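Local coordinates for TT1561 protein (Thermus thermophilus, PDB 1UF3), which is of unknown function but binds calcium ions and, as a member of the calcineurin-like metallophosphoesterase superfamily, is probably a phosphoesterase, at residues 157-165 / 192-203; 205-213 / 220-228. One frame throughout, in Å; residues are numbered along the deposited sequence.

Interaction 1: 157-165 / 192-203; sequences TMPYHKGLN and KHEMLGASWVVV
Met158 lays its methyl CE against Val203 CG2, the two side chains crossing at about a right angle. Pro159 follows, its ring putting CG 4.2 Å from Val201 CG1, while its CB rests near Leu196 CD1. The polar part of the contact belongs to His161. With CG anti to the backbone N (chi1 -172°), the imidazole extends toward the hairpin, and NE2 donates to Met195 O at 3.0 Å; the oxygen lies in the ring plane, but the donor stands above the carbonyl plane. The other ring nitrogen, ND1, accepts from the backbone N of Gly163, at 2.7 Å, and from that of Leu164; both come in tilted from the ring plane and, with the NE2 bond, probably limit the ring's rotation. Glu194 CB packs 3.6 Å from His161 CE1, and OE2 of the same glutamate approaches Gly163 CA. Leu164 slides past Glu194 in the opposite direction, CG to CG at 3.7 Å, and presses CD1 onto Val201 CG1 at 3.5 Å. The loop after strand 151-155 thus covers one face of a beta hairpin, strands 192-196 and 199-203 joined by a two-residue type II' turn, in a mixed sheet of the metallophosphoesterase fold.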
# COMPACT_ATOMS: atom_id res chain seq x y z
N THR A 157 1.28 31.12 22.33
CA THR A 157 2.09 31.65 23.41
C THR A 157 3.14 30.68 23.95
O THR A 157 2.82 29.56 24.34
CB THR A 157 1.15 32.09 24.54
OG1 THR A 157 0.28 33.11 24.03
CG2 THR A 157 1.92 32.61 25.76
N MSE A 158 4.40 31.11 23.96
CA MSE A 158 5.50 30.28 24.46
C MSE A 158 5.53 30.19 25.97
O MSE A 158 5.23 31.16 26.67
CB MSE A 158 6.84 30.85 24.02
CG MSE A 158 7.20 30.64 22.60
SE MSE A 158 9.13 30.78 22.44
CE MSE A 158 9.62 29.39 23.67
N PRO A 159 5.91 29.02 26.51
CA PRO A 159 5.98 28.88 27.96
C PRO A 159 7.32 29.44 28.46
O PRO A 159 8.29 29.53 27.72
CB PRO A 159 5.89 27.38 28.17
CG PRO A 159 6.64 26.86 26.98
CD PRO A 159 6.10 27.71 25.86
N TYR A 160 7.36 29.84 29.72
CA TYR A 160 8.59 30.34 30.30
C TYR A 160 9.51 29.14 30.41
O TYR A 160 9.10 28.10 30.94
CB TYR A 160 8.34 30.88 31.69
CG TYR A 160 9.61 31.04 32.47
CD1 TYR A 160 10.42 32.16 32.28
CD2 TYR A 160 10.01 30.07 33.40
CE1 TYR A 160 11.60 32.33 33.00
CE2 TYR A 160 11.20 30.23 34.13
CZ TYR A 160 11.99 31.37 33.92
OH TYR A 160 13.15 31.56 34.64
N HIS A 161 10.74 29.28 29.92
CA HIS A 161 11.72 28.20 29.94
C HIS A 161 13.10 28.82 29.76
O HIS A 161 13.39 29.42 28.72
CB HIS A 161 11.45 27.21 28.79
CG HIS A 161 12.28 25.97 28.85
ND1 HIS A 161 13.62 25.95 28.53
CD2 HIS A 161 11.96 24.70 29.21
CE1 HIS A 161 14.10 24.73 28.70
NE2 HIS A 161 13.11 23.95 29.11
N LYS A 162 13.95 28.66 30.77
CA LYS A 162 15.30 29.22 30.72
C LYS A 162 16.05 28.85 29.45
O LYS A 162 16.94 29.58 29.00
CB LYS A 162 16.08 28.79 31.97
CG LYS A 162 15.47 29.30 33.28
CD LYS A 162 16.50 29.36 34.41
CE LYS A 162 15.90 29.96 35.69
NZ LYS A 162 16.91 30.13 36.78
N GLY A 163 15.68 27.73 28.85
CA GLY A 163 16.33 27.32 27.62
C GLY A 163 15.73 27.99 26.39
O GLY A 163 16.46 28.60 25.61
N LEU A 164 14.41 27.91 26.23
CA LEU A 164 13.68 28.47 25.08
C LEU A 164 13.32 29.96 25.07
O LEU A 164 13.44 30.62 24.03
CB LEU A 164 12.36 27.71 24.86
CG LEU A 164 12.39 26.24 24.42
CD1 LEU A 164 10.97 25.71 24.34
CD2 LEU A 164 13.06 26.13 23.08
N ASN A 165 12.85 30.48 26.19
CA ASN A 165 12.46 31.88 26.28
C ASN A 165 12.25 32.33 27.73
O ASN A 165 11.19 32.08 28.33
CB ASN A 165 11.18 32.13 25.47
CG ASN A 165 10.76 33.59 25.46
OD1 ASN A 165 11.28 34.41 26.22
ND2 ASN A 165 9.81 33.92 24.60
N LYS A 192 13.70 25.00 17.25
CA LYS A 192 14.44 24.54 18.42
C LYS A 192 13.49 23.82 19.35
O LYS A 192 12.26 23.92 19.21
CB LYS A 192 15.09 25.71 19.16
CG LYS A 192 14.19 26.40 20.15
CD LYS A 192 13.69 27.71 19.62
CE LYS A 192 14.82 28.70 19.44
NZ LYS A 192 14.30 29.96 18.86
N HIS A 193 14.04 23.12 20.32
CA HIS A 193 13.20 22.37 21.23
C HIS A 193 13.91 22.07 22.52
O HIS A 193 15.14 21.98 22.58
CB HIS A 193 12.75 21.08 20.54
CG HIS A 193 13.88 20.16 20.18
ND1 HIS A 193 14.22 19.07 20.95
CD2 HIS A 193 14.75 20.17 19.14
CE1 HIS A 193 15.25 18.44 20.39
NE2 HIS A 193 15.59 19.09 19.30
N GLU A 194 13.11 21.88 23.57
CA GLU A 194 13.65 21.56 24.88
C GLU A 194 12.63 20.73 25.63
O GLU A 194 11.48 20.63 25.22
CB GLU A 194 13.89 22.85 25.67
CG GLU A 194 14.98 23.73 25.12
CD GLU A 194 16.33 23.39 25.73
OE1 GLU A 194 16.93 22.38 25.33
OE2 GLU A 194 16.75 24.13 26.65
N MSE A 195 13.06 20.11 26.73
CA MSE A 195 12.15 19.35 27.56
C MSE A 195 11.74 20.26 28.71
O MSE A 195 12.55 21.05 29.21
CB MSE A 195 12.84 18.11 28.15
CG MSE A 195 13.35 17.11 27.13
SE MSE A 195 11.90 16.28 26.10
CE MSE A 195 10.74 15.75 27.53
N LEU A 196 10.48 20.17 29.11
CA LEU A 196 9.93 20.91 30.23
C LEU A 196 9.29 19.78 31.02
O LEU A 196 8.14 19.38 30.76
CB LEU A 196 8.86 21.91 29.77
CG LEU A 196 8.48 22.99 30.80
CD1 LEU A 196 7.66 24.09 30.13
CD2 LEU A 196 7.71 22.36 31.98
N GLY A 197 10.06 19.25 31.97
CA GLY A 197 9.58 18.13 32.75
C GLY A 197 9.58 16.98 31.78
O GLY A 197 10.54 16.78 31.04
N ALA A 198 8.48 16.23 31.73
CA ALA A 198 8.39 15.11 30.81
C ALA A 198 7.82 15.53 29.45
O ALA A 198 7.63 14.68 28.57
CB ALA A 198 7.54 14.01 31.42
N SER A 199 7.56 16.83 29.27
CA SER A 199 6.98 17.35 28.02
C SER A 199 8.01 17.87 27.03
O SER A 199 8.90 18.63 27.40
CB SER A 199 6.01 18.49 28.30
OG SER A 199 5.05 18.19 29.30
N TRP A 200 7.89 17.46 25.77
CA TRP A 200 8.77 17.91 24.70
C TRP A 200 8.15 19.18 24.10
O TRP A 200 7.07 19.15 23.52
CB TRP A 200 8.88 16.82 23.63
CG TRP A 200 9.82 17.12 22.48
CD1 TRP A 200 11.02 17.79 22.55
CD2 TRP A 200 9.71 16.66 21.12
NE1 TRP A 200 11.65 17.76 21.33
CE2 TRP A 200 10.87 17.08 20.44
CE3 TRP A 200 8.74 15.93 20.42
CZ2 TRP A 200 11.10 16.79 19.09
CZ3 TRP A 200 8.97 15.63 19.06
CH2 TRP A 200 10.13 16.06 18.42
N VAL A 201 8.82 20.32 24.28
CA VAL A 201 8.32 21.58 23.75
C VAL A 201 9.11 21.95 22.51
O VAL A 201 10.34 22.09 22.54
CB VAL A 201 8.44 22.71 24.77
CG1 VAL A 201 7.89 24.01 24.17
CG2 VAL A 201 7.69 22.34 26.02
N VAL A 202 8.38 22.10 21.41
CA VAL A 202 8.96 22.40 20.12
C VAL A 202 8.50 23.73 19.51
O VAL A 202 7.31 24.07 19.53
CB VAL A 202 8.62 21.28 19.09
CG1 VAL A 202 9.15 21.66 17.70
CG2 VAL A 202 9.20 19.92 19.57
N VAL A 203 9.48 24.47 19.00
CA VAL A 203 9.25 25.72 18.29
C VAL A 203 9.58 25.20 16.90
O VAL A 203 10.74 25.01 16.55
CB VAL A 203 10.25 26.82 18.76
CG1 VAL A 203 10.20 28.01 17.84
CG2 VAL A 203 9.91 27.25 20.19

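Interaction 2: 205-213 / 220-228; sequences GDLSEGEYS and RKLETGNVR
Tyr212 turns its CG between its own backbone N and carbonyl carbon (chi1 70°), which swings the phenol across the neighbouring strand onto Gly225, and Asn226 sets CG anti to its backbone N (chi1 -170°), bringing its amide to the turn at Glu209 and Gly210. Both residues belong to the antiparallel beta hairpin of strands 211-216 and 221-226, the latter an edge strand of its sheet within the chain. Tyr212 and Gly225 form a hydrogen-bonded pair, joined by Tyr212 N to Gly225 O and Gly225 N to Tyr212 O, each 3.1 Å. Over this pair Gly225 CA makes a CH-pi contact with one face of the tyrosine ring, 3.9 Å from its centroid; at Gly225 there is no room for a CB, whose place would lie too close to Tyr212 OH. Val227 CG1 packs on CE2 of the same ring, and Phe24 of helix 18-25 also touches Tyr212. With an alanine in place of Tyr212, Gly225 CA would probably lose its aromatic cover and a gap would open beside Val227 CG1. Beyond the paired strands, Val227 N donates to Gly210 O at 3.0 Å in the carbonyl plane, and the same oxygen receives a CA-H...O contact from Asn226. Leu207 CD2 meets Val227 CG2 at about a right angle. The short 3-10 segment 207-209 is tied back by Asp206 O, which accepts from Glu209 N and Glu211 N on opposite faces of its plane. Glu223 OE1 forms a salt bridge with Arg2 of the second subunit, which brings strand 221-226 into a subunit contact. The Asn226 amide bridges from the end of that strand to the last residue of the 3-10 segment: ND2 donates to Glu209 O at 3.0 Å, the oxygen lying in the amide plane and the N-H...O angle being 156°.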
# COMPACT_ATOMS: atom_id res chain seq x y z
N GLY A 205 9.28 26.63 14.01
CA GLY A 205 9.79 27.59 13.05
C GLY A 205 8.71 28.57 12.62
O GLY A 205 7.52 28.40 12.91
N ASP A 206 9.14 29.61 11.90
CA ASP A 206 8.23 30.64 11.42
C ASP A 206 8.16 30.52 9.89
O ASP A 206 9.16 30.78 9.20
CB ASP A 206 8.78 32.01 11.85
CG ASP A 206 7.81 33.12 11.59
OD1 ASP A 206 7.27 33.15 10.48
OD2 ASP A 206 7.58 33.95 12.49
N LEU A 207 7.00 30.14 9.35
CA LEU A 207 6.85 29.97 7.90
C LEU A 207 7.00 31.30 7.14
O LEU A 207 7.35 31.31 5.96
CB LEU A 207 5.50 29.33 7.53
CG LEU A 207 5.47 28.15 6.55
CD1 LEU A 207 4.23 28.24 5.69
CD2 LEU A 207 6.68 28.11 5.69
N SER A 208 6.69 32.40 7.81
CA SER A 208 6.84 33.72 7.18
C SER A 208 8.33 33.93 6.90
O SER A 208 8.70 34.72 6.05
CB SER A 208 6.33 34.84 8.11
OG SER A 208 7.26 35.11 9.14
N GLU A 209 9.17 33.20 7.63
CA GLU A 209 10.62 33.28 7.44
C GLU A 209 11.04 32.05 6.67
O GLU A 209 12.24 31.78 6.52
CB GLU A 209 11.34 33.31 8.79
CG GLU A 209 10.86 34.38 9.76
CD GLU A 209 11.15 35.80 9.29
OE1 GLU A 209 10.78 36.75 10.01
OE2 GLU A 209 11.75 35.98 8.21
N GLY A 210 10.04 31.30 6.19
CA GLY A 210 10.27 30.09 5.42
C GLY A 210 10.61 28.83 6.22
O GLY A 210 10.81 27.77 5.64
N GLU A 211 10.67 28.93 7.54
CA GLU A 211 11.05 27.79 8.37
C GLU A 211 9.97 26.76 8.75
O GLU A 211 8.80 27.09 8.94
CB GLU A 211 11.68 28.27 9.68
CG GLU A 211 12.57 29.49 9.57
CD GLU A 211 12.95 30.03 10.94
OE1 GLU A 211 12.05 30.11 11.81
OE2 GLU A 211 14.13 30.38 11.14
N TYR A 212 10.41 25.51 8.88
CA TYR A 212 9.54 24.42 9.31
C TYR A 212 10.41 23.29 9.86
O TYR A 212 11.63 23.27 9.67
CB TYR A 212 8.68 23.91 8.15
CG TYR A 212 9.46 23.16 7.11
CD1 TYR A 212 9.65 21.78 7.21
CD2 TYR A 212 10.05 23.83 6.06
CE1 TYR A 212 10.43 21.10 6.29
CE2 TYR A 212 10.83 23.17 5.12
CZ TYR A 212 11.02 21.81 5.24
OH TYR A 212 11.82 21.18 4.30
N SER A 213 9.75 22.36 10.54
CA SER A 213 10.39 21.20 11.13
C SER A 213 9.55 19.94 10.86
O SER A 213 8.33 20.00 10.65
CB SER A 213 10.50 21.37 12.66
OG SER A 213 11.26 22.51 13.06
N ARG A 220 11.68 12.21 19.77
CA ARG A 220 11.70 13.57 20.29
C ARG A 220 12.87 14.29 19.64
O ARG A 220 13.64 15.00 20.29
CB ARG A 220 11.84 13.58 21.81
CG ARG A 220 10.65 12.96 22.49
CD ARG A 220 10.70 13.16 23.96
NE ARG A 220 9.50 12.61 24.57
CZ ARG A 220 9.17 11.32 24.51
NH1 ARG A 220 9.96 10.47 23.87
NH2 ARG A 220 8.05 10.90 25.08
N LYS A 221 13.00 14.07 18.33
CA LYS A 221 14.04 14.69 17.52
C LYS A 221 13.33 15.46 16.40
O LYS A 221 12.24 15.08 15.99
CB LYS A 221 14.94 13.62 16.89
CG LYS A 221 15.94 12.98 17.81
CD LYS A 221 16.84 12.04 17.01
CE LYS A 221 17.89 11.35 17.88
NZ LYS A 221 18.86 10.57 17.07
N LEU A 222 13.97 16.52 15.92
CA LEU A 222 13.41 17.34 14.84
C LEU A 222 14.38 17.40 13.68
O LEU A 222 15.61 17.38 13.88
CB LEU A 222 13.20 18.79 15.29
CG LEU A 222 12.25 19.17 16.42
CD1 LEU A 222 12.28 20.68 16.60
CD2 LEU A 222 10.86 18.70 16.09
N GLU A 223 13.84 17.48 12.47
CA GLU A 223 14.65 17.64 11.27
C GLU A 223 14.24 19.02 10.79
O GLU A 223 13.07 19.37 10.83
CB GLU A 223 14.32 16.58 10.22
CG GLU A 223 15.08 15.30 10.47
CD GLU A 223 14.63 14.17 9.58
OE1 GLU A 223 13.51 13.65 9.78
OE2 GLU A 223 15.41 13.80 8.67
N THR A 224 15.23 19.80 10.36
CA THR A 224 15.00 21.18 9.94
C THR A 224 14.95 21.45 8.45
O THR A 224 15.59 20.77 7.65
CB THR A 224 16.07 22.08 10.61
OG1 THR A 224 15.52 22.67 11.79
CG2 THR A 224 16.57 23.16 9.65
N GLY A 225 14.18 22.46 8.07
CA GLY A 225 14.08 22.81 6.67
C GLY A 225 13.56 24.22 6.47
O GLY A 225 13.12 24.87 7.42
N ASN A 226 13.62 24.69 5.22
CA ASN A 226 13.13 26.01 4.85
C ASN A 226 12.67 25.88 3.40
O ASN A 226 13.33 25.23 2.60
CB ASN A 226 14.24 27.08 4.95
CG ASN A 226 13.69 28.50 4.82
OD1 ASN A 226 13.26 28.91 3.74
ND2 ASN A 226 13.71 29.25 5.92
N VAL A 227 11.54 26.49 3.07
CA VAL A 227 10.99 26.39 1.72
C VAL A 227 11.53 27.37 0.67
O VAL A 227 10.99 27.44 -0.43
CB VAL A 227 9.47 26.53 1.76
CG1 VAL A 227 8.87 25.45 2.63
CG2 VAL A 227 9.11 27.90 2.29
N ARG A 228 12.60 28.10 0.99
CA ARG A 228 13.15 29.06 0.03
C ARG A 228 13.54 28.53 -1.35
O ARG A 228 14.75 28.45 -1.64
CB ARG A 228 14.34 29.79 0.65
CG ARG A 228 13.95 30.71 1.78
CD ARG A 228 12.60 31.34 1.50
NE ARG A 228 12.29 32.45 2.40
CZ ARG A 228 11.13 33.10 2.39
NH1 ARG A 228 10.18 32.73 1.54
NH2 ARG A 228 10.93 34.12 3.22
OXT ARG A 228 12.62 28.20 -2.14

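Overall arrangement
Interaction 1 and interaction 2 lie about 17 Å apart between centres and belong to different sheets of the fold. Each has four buried residues among those touching, but interaction 2 has four exposed against two and includes the C-terminus, so it is the more superficial. In 157-165 / 192-203 a loop covers a hairpin through side chains, chiefly aliphatic ones, with a single histidine bond crossing. In 205-213 / 220-228 backbone bonds set the register of one hairpin, and Asn226 adds a side-chain bond to the turn before the strand. The contacts meet where Val202 CG1 packs on Leu222 CD1 at 3.5 Å beside Trp200. Interaction 1 touches no other chain, whereas interaction 2 reaches the second subunit.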